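Local coordinates for protein MJ1225 (PDB 3LFZ) that binds ATP, ADP and AMP at sites formed by its CBS repeats and is probably an archaeal relative of the gamma subunit of AMP-activated protein kinase, at residues G188-I193 and R231-A236; V149-I154 and A236-K241; K34-P39 and I52-I57. All coordinates share one frame; numbering follows the deposited sequence.

Interaction 1 (G188-I193 and R231-A236). With ATP (adenosine-5'-triphosphate), chain D.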
loop_
_atom_site.group_PDB
_atom_site.type_symbol
_atom_site.label_atom_id
_atom_site.label_comp_id
_atom_site.label_asym_id
_atom_site.label_seq_id
_atom_site.Cartn_x
_atom_site.Cartn_y
_atom_site.Cartn_z
ATOM N N GLY A 188 -24.859 5.286 -1.216
ATOM C CA GLY A 188 -24.557 4.732 -2.536
ATOM C C GLY A 188 -23.675 5.613 -3.406
ATOM O O GLY A 188 -23.273 5.209 -4.498
ATOM N N ARG A 189 -23.370 6.813 -2.916
ATOM C CA ARG A 189 -22.582 7.792 -3.662
ATOM C C ARG A 189 -21.143 7.891 -3.164
ATOM O O ARG A 189 -20.899 7.890 -1.957
ATOM C CB ARG A 189 -23.251 9.170 -3.604
ATOM C CG ARG A 189 -24.127 9.498 -4.806
ATOM C CD ARG A 189 -25.487 8.808 -4.760
ATOM N NE ARG A 189 -26.050 8.682 -6.103
ATOM C CZ ARG A 189 -27.351 8.635 -6.384
ATOM N NH1 ARG A 189 -28.260 8.713 -5.417
ATOM N NH2 ARG A 189 -27.745 8.522 -7.646
ATOM N N LEU A 190 -20.202 7.975 -4.105
ATOM C CA LEU A 190 -18.789 8.189 -3.791
ATOM C C LEU A 190 -18.582 9.599 -3.261
ATOM O O LEU A 190 -18.873 10.576 -3.951
ATOM C CB LEU A 190 -17.915 7.978 -5.032
ATOM C CG LEU A 190 -16.398 8.122 -4.871
ATOM C CD1 LEU A 190 -15.791 6.910 -4.184
ATOM C CD2 LEU A 190 -15.751 8.348 -6.216
ATOM N N VAL A 191 -18.086 9.702 -2.035
ATOM C CA VAL A 191 -17.814 11.008 -1.447
ATOM C C VAL A 191 -16.329 11.207 -1.159
ATOM O O VAL A 191 -15.907 12.294 -0.759
ATOM C CB VAL A 191 -18.663 11.272 -0.171
ATOM C CG1 VAL A 191 -20.150 11.331 -0.515
ATOM C CG2 VAL A 191 -18.392 10.219 0.903
ATOM N N GLY A 192 -15.536 10.163 -1.370
ATOM C CA GLY A 192 -14.112 10.261 -1.118
ATOM C C GLY A 192 -13.333 8.977 -1.265
ATOM O O GLY A 192 -13.874 7.936 -1.635
ATOM N N ILE A 193 -12.040 9.077 -0.986
ATOM C CA ILE A 193 -11.161 7.925 -0.905
ATOM C C ILE A 193 -10.288 8.062 0.345
ATOM O O ILE A 193 -9.938 9.173 0.758
ATOM C CB ILE A 193 -10.320 7.750 -2.207
ATOM C CG1 ILE A 193 -9.776 6.319 -2.323
ATOM C CG2 ILE A 193 -9.219 8.817 -2.320
ATOM C CD1 ILE A 193 -9.365 5.920 -3.735
ATOM N N ARG A 231 -11.455 14.021 -0.679
ATOM C CA ARG A 231 -12.823 14.195 -1.164
ATOM C C ARG A 231 -12.933 14.128 -2.675
ATOM O O ARG A 231 -13.920 13.616 -3.207
ATOM C CB ARG A 231 -13.417 15.512 -0.672
ATOM C CG ARG A 231 -13.980 15.437 0.725
ATOM C CD ARG A 231 -14.804 16.664 1.040
ATOM N NE ARG A 231 -15.010 16.797 2.479
ATOM C CZ ARG A 231 -16.049 16.303 3.146
ATOM N NH1 ARG A 231 -17.010 15.638 2.512
ATOM N NH2 ARG A 231 -16.132 16.481 4.458
ATOM N N ASP A 232 -11.926 14.648 -3.364
ATOM C CA ASP A 232 -11.981 14.707 -4.814
ATOM C C ASP A 232 -11.149 13.614 -5.464
ATOM O O ASP A 232 -9.918 13.653 -5.489
ATOM C CB ASP A 232 -11.651 16.111 -5.311
ATOM C CG ASP A 232 -12.722 17.112 -4.921
ATOM O OD1 ASP A 232 -13.816 17.091 -5.530
ATOM O OD2 ASP A 232 -12.480 17.903 -3.989
ATOM N N VAL A 233 -11.868 12.635 -5.994
ATOM C CA VAL A 233 -11.300 11.352 -6.346
ATOM C C VAL A 233 -11.131 11.238 -7.849
ATOM O O VAL A 233 -12.009 11.633 -8.617
ATOM C CB VAL A 233 -12.204 10.204 -5.842
ATOM C CG1 VAL A 233 -11.477 8.875 -5.902
ATOM C CG2 VAL A 233 -12.675 10.480 -4.425
ATOM N N ILE A 234 -9.981 10.712 -8.256
ATOM C CA ILE A 234 -9.771 10.313 -9.635
ATOM C C ILE A 234 -10.488 8.978 -9.818
ATOM O O ILE A 234 -10.077 7.950 -9.270
ATOM C CB ILE A 234 -8.270 10.227 -9.988
ATOM C CG1 ILE A 234 -7.620 11.606 -9.823
ATOM C CG2 ILE A 234 -8.079 9.712 -11.415
ATOM C CD1 ILE A 234 -6.109 11.598 -9.838
ATOM N N THR A 235 -11.582 9.030 -10.570
ATOM C CA THR A 235 -12.480 7.897 -10.756
ATOM C C THR A 235 -12.417 7.400 -12.194
ATOM O O THR A 235 -12.004 8.139 -13.089
ATOM C CB THR A 235 -13.938 8.294 -10.454
ATOM O OG1 THR A 235 -14.402 9.216 -11.451
ATOM C CG2 THR A 235 -14.052 8.940 -9.085
ATOM N N ALA A 236 -12.826 6.153 -12.413
ATOM C CA ALA A 236 -12.946 5.606 -13.764
ATOM C C ALA A 236 -14.407 5.291 -14.081
ATOM O O ALA A 236 -15.271 5.381 -13.205
ATOM C CB ALA A 236 -12.078 4.363 -13.915
HETATM P PG ATP D . 1.942 4.388 -3.836
HETATM O O1G ATP D . 1.934 2.843 -3.345
HETATM O O2G ATP D . 2.186 5.323 -2.712
HETATM O O3G ATP D . 3.150 4.435 -4.898
HETATM P PB ATP D . -0.810 4.099 -4.071
HETATM O O1B ATP D . -1.589 3.562 -5.201
HETATM O O2B ATP D . -0.480 3.215 -2.936
HETATM O O3B ATP D . 0.562 4.706 -4.626
HETATM P PA ATP D . -1.584 5.625 -1.873
HETATM O O1A ATP D . -2.443 4.625 -1.201
HETATM O O2A ATP D . -0.177 5.766 -1.441
HETATM O O3A ATP D . -1.610 5.365 -3.467
HETATM O "O5'" ATP D . -2.294 7.052 -1.770
HETATM C "C5'" ATP D . -1.532 8.271 -1.712
HETATM C "C4'" ATP D . -2.476 9.480 -1.660
HETATM O "O4'" ATP D . -3.253 9.514 -2.891
HETATM C "C3'" ATP D . -3.465 9.286 -0.504
HETATM O "O3'" ATP D . -3.644 10.524 0.186
HETATM C "C2'" ATP D . -4.761 8.867 -1.195
HETATM O "O2'" ATP D . -5.903 9.326 -0.462
HETATM C "C1'" ATP D . -4.656 9.563 -2.552
HETATM N N9 ATP D . -5.387 8.785 -3.589
HETATM C C8 ATP D . -5.290 7.470 -3.806
HETATM N N7 ATP D . -6.086 7.123 -4.818
HETATM C C5 ATP D . -6.691 8.225 -5.251
HETATM C C6 ATP D . -7.612 8.483 -6.257
HETATM N N6 ATP D . -8.068 7.496 -7.027
HETATM N N1 ATP D . -8.036 9.749 -6.441
HETATM C C2 ATP D . -7.592 10.741 -5.681
HETATM N N3 ATP D . -6.715 10.523 -4.712
HETATM C C4 ATP D . -6.246 9.283 -4.475
HETATM O O HOH W 1 -16.243 12.564 -4.535
#
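Where Val233 packs against Ile193, the next residue reads the adenine: Ile234 N donates to N1 of the bound ATP at 2.8 Å, with 160° at the hydrogen. ATP N6 donates in return to Ile234 O at 3.0 Å and 176°, so two backbone groups of one residue hold the Watson-Crick edge of the base. Ile193 works on the ring face instead. Its CD1 lies over N7 of the ATP at 3.7 Å, and its CG2 sits over C4 on that same face. Val233 fits between base and strand because its CG1 is anti to the backbone N (chi1 -166°). That branch reaches toward N1 and meets Ile193 CB, while CG2 presses on the backbone of Gly192, 3.6 Å from its C atom. There is little slack farther along, where Leu190 CD2 and Thr235 CG2 are only 3.4 Å apart as the two side chains pass, heading opposite ways. No direct hydrogen bond joins the segments. A water bridges them, donating to Arg231 O at 2.9 Å and weakly to Leu190 O. Val191 and Gly192 form a classic beta bulge opposite Val184, just where the 231-236 loop crosses. Thr195, Thr197 and Asp198 also bond this ATP, consistent with the nucleotide cleft of a Bateman module, in which two CBS repeats pair.

Interaction 2 (V149-I154 and A236-K241)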
loop_
_atom_site.group_PDB
_atom_site.type_symbol
_atom_site.label_atom_id
_atom_site.label_comp_id
_atom_site.label_asym_id
_atom_site.label_seq_id
_atom_site.Cartn_x
_atom_site.Cartn_y
_atom_site.Cartn_z
ATOM N N VAL A 149 -10.875 -2.356 -23.252
ATOM C CA VAL A 149 -11.693 -1.573 -22.333
ATOM C C VAL A 149 -11.536 -2.114 -20.900
ATOM O O VAL A 149 -11.071 -3.240 -20.714
ATOM C CB VAL A 149 -13.170 -1.536 -22.830
ATOM C CG1 VAL A 149 -14.097 -2.436 -22.009
ATOM C CG2 VAL A 149 -13.678 -0.113 -22.905
ATOM N N ILE A 150 -11.909 -1.317 -19.896
ATOM C CA ILE A 150 -11.701 -1.708 -18.489
ATOM C C ILE A 150 -12.740 -2.686 -17.914
ATOM O O ILE A 150 -12.474 -3.340 -16.903
ATOM C CB ILE A 150 -11.546 -0.483 -17.528
ATOM C CG1 ILE A 150 -12.872 0.273 -17.355
ATOM C CG2 ILE A 150 -10.433 0.437 -18.003
ATOM C CD1 ILE A 150 -12.916 1.184 -16.133
ATOM N N ASP A 151 -13.903 -2.786 -18.560
ATOM C CA ASP A 151 -15.052 -3.545 -18.030
ATOM C C ASP A 151 -14.733 -4.906 -17.385
ATOM O O ASP A 151 -15.122 -5.152 -16.242
ATOM C CB ASP A 151 -16.147 -3.689 -19.095
ATOM C CG ASP A 151 -16.938 -2.406 -19.296
ATOM O OD1 ASP A 151 -16.321 -1.354 -19.577
ATOM O OD2 ASP A 151 -18.182 -2.452 -19.177
ATOM N N ASP A 152 -14.027 -5.772 -18.113
ATOM C CA ASP A 152 -13.683 -7.128 -17.650
ATOM C C ASP A 152 -12.747 -7.165 -16.440
ATOM O O ASP A 152 -12.607 -8.204 -15.786
ATOM C CB ASP A 152 -13.026 -7.924 -18.785
ATOM C CG ASP A 152 -14.031 -8.658 -19.659
ATOM O OD1 ASP A 152 -15.249 -8.394 -19.547
ATOM O OD2 ASP A 152 -13.591 -9.508 -20.466
ATOM N N TYR A 153 -12.108 -6.035 -16.158
ATOM C CA TYR A 153 -11.055 -5.958 -15.147
ATOM C C TYR A 153 -11.558 -5.369 -13.835
ATOM O O TYR A 153 -10.903 -5.491 -12.798
ATOM C CB TYR A 153 -9.880 -5.132 -15.684
ATOM C CG TYR A 153 -9.286 -5.696 -16.954
ATOM C CD1 TYR A 153 -8.129 -6.470 -16.918
ATOM C CD2 TYR A 153 -9.890 -5.469 -18.194
ATOM C CE1 TYR A 153 -7.582 -6.997 -18.082
ATOM C CE2 TYR A 153 -9.353 -5.994 -19.364
ATOM C CZ TYR A 153 -8.200 -6.755 -19.300
ATOM O OH TYR A 153 -7.661 -7.275 -20.453
ATOM N N ILE A 154 -12.727 -4.739 -13.892
ATOM C CA ILE A 154 -13.312 -4.073 -12.734
ATOM C C ILE A 154 -13.695 -5.081 -11.650
ATOM O O ILE A 154 -14.323 -6.107 -11.931
ATOM C CB ILE A 154 -14.536 -3.211 -13.138
ATOM C CG1 ILE A 154 -14.132 -2.174 -14.193
ATOM C CG2 ILE A 154 -15.150 -2.529 -11.918
ATOM C CD1 ILE A 154 -15.299 -1.438 -14.834
ATOM N N ALA A 236 -12.826 6.153 -12.413
ATOM C CA ALA A 236 -12.946 5.606 -13.764
ATOM C C ALA A 236 -14.407 5.291 -14.081
ATOM O O ALA A 236 -15.271 5.381 -13.205
ATOM C CB ALA A 236 -12.078 4.363 -13.915
ATOM N N LYS A 237 -14.685 4.942 -15.335
ATOM C CA LYS A 237 -16.030 4.517 -15.724
ATOM C C LYS A 237 -16.034 3.426 -16.781
ATOM O O LYS A 237 -15.091 3.284 -17.561
ATOM C CB LYS A 237 -16.916 5.702 -16.146
ATOM C CG LYS A 237 -16.305 6.681 -17.146
ATOM C CD LYS A 237 -17.265 7.826 -17.466
ATOM C CE LYS A 237 -17.721 8.573 -16.206
ATOM N NZ LYS A 237 -18.859 9.497 -16.476
ATOM N N GLU A 238 -17.114 2.651 -16.779
ATOM C CA GLU A 238 -17.330 1.586 -17.746
ATOM C C GLU A 238 -17.253 2.156 -19.156
ATOM O O GLU A 238 -17.880 3.176 -19.461
ATOM C CB GLU A 238 -18.687 0.927 -17.501
ATOM C CG GLU A 238 -19.097 0.920 -16.031
ATOM C CD GLU A 238 -19.935 -0.281 -15.654
ATOM O OE1 GLU A 238 -20.930 -0.098 -14.924
ATOM O OE2 GLU A 238 -19.602 -1.406 -16.084
ATOM N N GLY A 239 -16.461 1.510 -20.001
ATOM C CA GLY A 239 -16.245 1.996 -21.354
ATOM C C GLY A 239 -14.958 2.782 -21.522
ATOM O O GLY A 239 -14.532 3.031 -22.652
ATOM N N ASP A 240 -14.341 3.192 -20.412
ATOM C CA ASP A 240 -13.023 3.828 -20.469
ATOM C C ASP A 240 -11.996 2.819 -20.955
ATOM O O ASP A 240 -12.100 1.625 -20.661
ATOM C CB ASP A 240 -12.596 4.374 -19.104
ATOM C CG ASP A 240 -13.308 5.661 -18.729
ATOM O OD1 ASP A 240 -13.848 6.352 -19.621
ATOM O OD2 ASP A 240 -13.313 5.991 -17.524
ATOM N N LYS A 241 -11.003 3.301 -21.696
ATOM C CA LYS A 241 -9.949 2.434 -22.216
ATOM C C LYS A 241 -8.999 2.013 -21.102
ATOM O O LYS A 241 -8.680 2.809 -20.216
ATOM C CB LYS A 241 -9.176 3.118 -23.353
ATOM C CG LYS A 241 -10.038 3.598 -24.528
ATOM C CD LYS A 241 -10.885 2.479 -25.133
ATOM C CE LYS A 241 -11.790 3.011 -26.236
ATOM N NZ LYS A 241 -12.980 2.121 -26.438
#
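Ile150 plugs into the bend of a type II beta turn, Lys237 to Asp240, where two loops from different CBS repeats meet. Here the contact is tight. CG1 of Ile150 stands between its backbone N and carbonyl carbon (chi1 70°), which sends CD1 into the turn, 3.3 Å from Lys237 O and 4.0 Å from Ala236 CB. Ile245 and Ile270 pack on the same side chain from the rest of the fold. The backbone is fastened here as well: Ile150 N donates to Asp240 O at 3.0 Å, nearly in line with the carbonyl (C=O...N 172°), and Val149 forms a single beta bridge with Lys241. Val149 CG2 rests on the same acceptor, 3.2 Å from Asp240 O. Toward solvent the pairing is looser and more polar. Gly239, exposed at the third position of the turn, donates its N to the syn lone pair of Asp151 OD1. The other oxygen, OD2, comes to 3.6 Å from Glu238 OE2, two like charges on side chains that cross at about a right angle. That repulsion is probably eased by Arg156, which makes a salt bridge to OE2, and by Lys267 at OE1. The turn is braced from within by Asp240, whose OD2 accepts a hydrogen bond from Lys237 N at 2.8 Å from above the carboxylate plane.

Interaction 3 (K34-P39 and I52-I57). With ATP (adenosine-5'-triphosphate), chain B.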
loop_
_atom_site.group_PDB
_atom_site.type_symbol
_atom_site.label_atom_id
_atom_site.label_comp_id
_atom_site.label_asym_id
_atom_site.label_seq_id
_atom_site.Cartn_x
_atom_site.Cartn_y
_atom_site.Cartn_z
ATOM N N LYS A 34 8.553 8.874 0.906
ATOM C CA LYS A 34 7.306 8.682 0.176
ATOM C C LYS A 34 7.102 7.217 -0.188
ATOM O O LYS A 34 6.031 6.824 -0.685
ATOM C CB LYS A 34 7.299 9.553 -1.085
ATOM C CG LYS A 34 6.943 8.797 -2.363
ATOM C CD LYS A 34 7.277 9.598 -3.604
ATOM C CE LYS A 34 8.728 9.413 -4.023
ATOM N NZ LYS A 34 8.974 10.083 -5.339
ATOM N N TYR A 35 8.136 6.412 0.051
ATOM C CA TYR A 35 8.064 4.990 -0.227
ATOM C C TYR A 35 7.275 4.307 0.856
ATOM O O TYR A 35 7.682 4.282 2.022
ATOM C CB TYR A 35 9.458 4.380 -0.350
ATOM C CG TYR A 35 10.208 4.898 -1.546
ATOM C CD1 TYR A 35 9.623 4.881 -2.813
ATOM C CD2 TYR A 35 11.497 5.413 -1.417
ATOM C CE1 TYR A 35 10.299 5.364 -3.921
ATOM C CE2 TYR A 35 12.187 5.899 -2.524
ATOM C CZ TYR A 35 11.580 5.871 -3.770
ATOM O OH TYR A 35 12.253 6.348 -4.873
ATOM N N ARG A 36 6.132 3.762 0.469
ATOM C CA ARG A 36 5.274 3.109 1.434
ATOM C C ARG A 36 5.611 1.618 1.624
ATOM O O ARG A 36 4.810 0.864 2.192
ATOM C CB ARG A 36 3.795 3.365 1.101
ATOM C CG ARG A 36 3.177 4.534 1.893
ATOM C CD ARG A 36 3.701 5.923 1.483
ATOM N NE ARG A 36 3.753 6.845 2.622
ATOM C CZ ARG A 36 3.694 8.175 2.537
ATOM N NH1 ARG A 36 3.564 8.775 1.358
ATOM N NH2 ARG A 36 3.755 8.910 3.641
ATOM N N ARG A 37 6.804 1.211 1.173
ATOM C CA ARG A 37 7.270 -0.180 1.298
ATOM C C ARG A 37 8.782 -0.254 1.551
ATOM O O ARG A 37 9.582 0.123 0.691
ATOM C CB ARG A 37 6.894 -0.978 0.045
ATOM C CG ARG A 37 7.223 -2.467 0.105
ATOM C CD ARG A 37 7.162 -3.111 -1.281
ATOM N NE ARG A 37 5.949 -2.738 -2.007
ATOM C CZ ARG A 37 4.818 -3.441 -2.011
ATOM N NH1 ARG A 37 4.727 -4.578 -1.330
ATOM N NH2 ARG A 37 3.776 -3.004 -2.704
ATOM N N LEU A 38 9.158 -0.749 2.732
ATOM C CA LEU A 38 10.563 -0.786 3.158
ATOM C C LEU A 38 11.069 -2.196 3.471
ATOM O O LEU A 38 10.619 -2.816 4.439
ATOM C CB LEU A 38 10.786 0.099 4.391
ATOM C CG LEU A 38 10.480 1.600 4.367
ATOM C CD1 LEU A 38 10.705 2.184 5.755
ATOM C CD2 LEU A 38 11.327 2.333 3.339
ATOM N N PRO A 39 12.014 -2.701 2.653
ATOM C CA PRO A 39 12.721 -3.943 2.947
ATOM C C PRO A 39 13.537 -3.801 4.224
ATOM O O PRO A 39 14.184 -2.771 4.439
ATOM C CB PRO A 39 13.665 -4.109 1.750
ATOM C CG PRO A 39 13.077 -3.271 0.669
ATOM C CD PRO A 39 12.431 -2.121 1.363
ATOM N N ILE A 52 8.420 -4.099 5.679
ATOM C CA ILE A 52 7.395 -3.366 6.405
ATOM C C ILE A 52 6.731 -2.346 5.486
ATOM O O ILE A 52 7.412 -1.556 4.821
ATOM C CB ILE A 52 7.938 -2.719 7.710
ATOM C CG1 ILE A 52 6.798 -2.051 8.482
ATOM C CG2 ILE A 52 9.089 -1.736 7.423
ATOM C CD1 ILE A 52 6.960 -2.111 9.959
ATOM N N THR A 53 5.403 -2.395 5.433
ATOM C CA THR A 53 4.629 -1.477 4.609
ATOM C C THR A 53 3.702 -0.657 5.486
ATOM O O THR A 53 3.617 -0.879 6.700
ATOM C CB THR A 53 3.785 -2.211 3.529
ATOM O OG1 THR A 53 2.680 -2.882 4.147
ATOM C CG2 THR A 53 4.627 -3.210 2.745
ATOM N N SER A 54 3.005 0.289 4.861
ATOM C CA SER A 54 2.014 1.102 5.551
ATOM C C SER A 54 0.893 0.242 6.121
ATOM O O SER A 54 0.284 0.607 7.124
ATOM C CB SER A 54 1.444 2.175 4.622
ATOM O OG SER A 54 0.704 1.597 3.563
ATOM N N MET A 55 0.628 -0.895 5.479
ATOM C CA MET A 55 -0.375 -1.839 5.975
ATOM C C MET A 55 0.009 -2.453 7.321
ATOM O O MET A 55 -0.856 -2.667 8.167
ATOM C CB MET A 55 -0.677 -2.927 4.946
ATOM C CG MET A 55 -1.859 -2.619 4.039
ATOM S SD MET A 55 -3.461 -2.700 4.880
ATOM C CE MET A 55 -3.786 -0.971 5.168
ATOM N N ASP A 56 1.297 -2.720 7.522
ATOM C CA ASP A 56 1.785 -3.189 8.820
ATOM C C ASP A 56 1.634 -2.122 9.897
ATOM O O ASP A 56 1.376 -2.438 11.062
ATOM C CB ASP A 56 3.244 -3.623 8.722
ATOM C CG ASP A 56 3.440 -4.776 7.769
ATOM O OD1 ASP A 56 2.774 -5.815 7.952
ATOM O OD2 ASP A 56 4.265 -4.641 6.842
ATOM N N ILE A 57 1.802 -0.859 9.509
ATOM C CA ILE A 57 1.588 0.248 10.435
ATOM C C ILE A 57 0.100 0.363 10.782
ATOM O O ILE A 57 -0.252 0.600 11.936
ATOM C CB ILE A 57 2.143 1.598 9.894
ATOM C CG1 ILE A 57 3.639 1.494 9.545
ATOM C CG2 ILE A 57 1.873 2.737 10.889
ATOM C CD1 ILE A 57 4.564 1.104 10.709
HETATM P PG ATP B . -0.456 -3.257 -2.919
HETATM O O1G ATP B . -1.889 -2.999 -2.234
HETATM O O2G ATP B . -0.533 -4.283 -3.988
HETATM O O3G ATP B . -0.042 -1.802 -3.508
HETATM P PB ATP B . 0.945 -5.062 -1.140
HETATM O O1B ATP B . -0.246 -5.941 -1.089
HETATM O O2B ATP B . 2.164 -5.526 -1.834
HETATM O O3B ATP B . 0.561 -3.573 -1.689
HETATM P PA ATP B . 0.486 -4.008 1.430
HETATM O O1A ATP B . 1.064 -2.675 1.703
HETATM O O2A ATP B . -0.942 -4.135 1.064
HETATM O O3A ATP B . 1.424 -4.730 0.356
HETATM O "O5'" ATP B . 0.781 -4.907 2.734
HETATM C "C5'" ATP B . 0.014 -6.069 3.093
HETATM C "C4'" ATP B . 0.897 -7.067 3.861
HETATM O "O4'" ATP B . 1.749 -7.711 2.875
HETATM C "C3'" ATP B . 1.827 -6.359 4.859
HETATM O "O3'" ATP B . 1.861 -7.104 6.079
HETATM C "C2'" ATP B . 3.186 -6.380 4.157
HETATM O "O2'" ATP B . 4.260 -6.416 5.099
HETATM C "C1'" ATP B . 3.104 -7.686 3.369
HETATM N N9 ATP B . 4.004 -7.682 2.186
HETATM C C8 ATP B . 4.092 -6.735 1.246
HETATM N N7 ATP B . 5.010 -7.087 0.344
HETATM C C5 ATP B . 5.504 -8.267 0.705
HETATM C C6 ATP B . 6.463 -9.125 0.172
HETATM N N6 ATP B . 7.118 -8.824 -0.948
HETATM N N1 ATP B . 6.726 -10.276 0.811
HETATM C C2 ATP B . 6.093 -10.608 1.931
HETATM N N3 ATP B . 5.175 -9.812 2.461
HETATM C C4 ATP B . 4.862 -8.645 1.874
#
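Arg37 and Thr53 run alongside each other in the same direction, Arg37 CG 3.8 Å from Thr53 CG2, and both reach the ATP phosphates. Arg37 leaves the backbone with CG anti to N, runs straight through chi2 and then bends at chi3 (-47°). The bend swings its guanidinium over to the beta phosphate, and O2B sits in the guanidinium plane, off its edge, bonded by NH1 at 2.8 Å and NH2 at 3.1 Å. Thr53 holds OG1 between its own N and carbonyl carbon (chi1 73°), 2.9 Å from ATP O1A. These two residues form a non-hydrogen-bonded pair in the antiparallel hairpin of this CBS repeat, while Leu38 and Ile52 beside them exchange two backbone hydrogen bonds. On that other face Leu38 CB packs on Ile52 CG2. Thr53 also caps the helix that follows: Met55 N donates weakly to OG1, and Thr53 N donates to Asp56 OD2 at 2.9 Å, completing a capping box. Asp56 points OD1 at O3' and OD2 at O2' of the ribose, and Lys66 makes a salt bridge to OD1. Arg36 CG lies 4.0 Å from Ser54 CB before the side chain turns away, and Arg36 O accepts from Ser54 N.

In the fold
Interactions 1 and 2 follow one another along a single loop: both use Ala236, and their centres are 16 Å apart. One part of that loop meets an adenine, while the other docks on 149-154, where the Ile154 side chain is about 7 Å from a bound ADP. Interaction 3 lies nearer the middle of the chain, with centres about 24 Å from interaction 1 and 29 Å from interaction 2, and touches neither. Its link to interaction 1 runs through nucleotides. The two contacts hold different ATP molecules, one by its base and the other by its phosphates and ribose, yet the Arg36 side chain comes within about 5 Å of the ATP that interaction 1 holds.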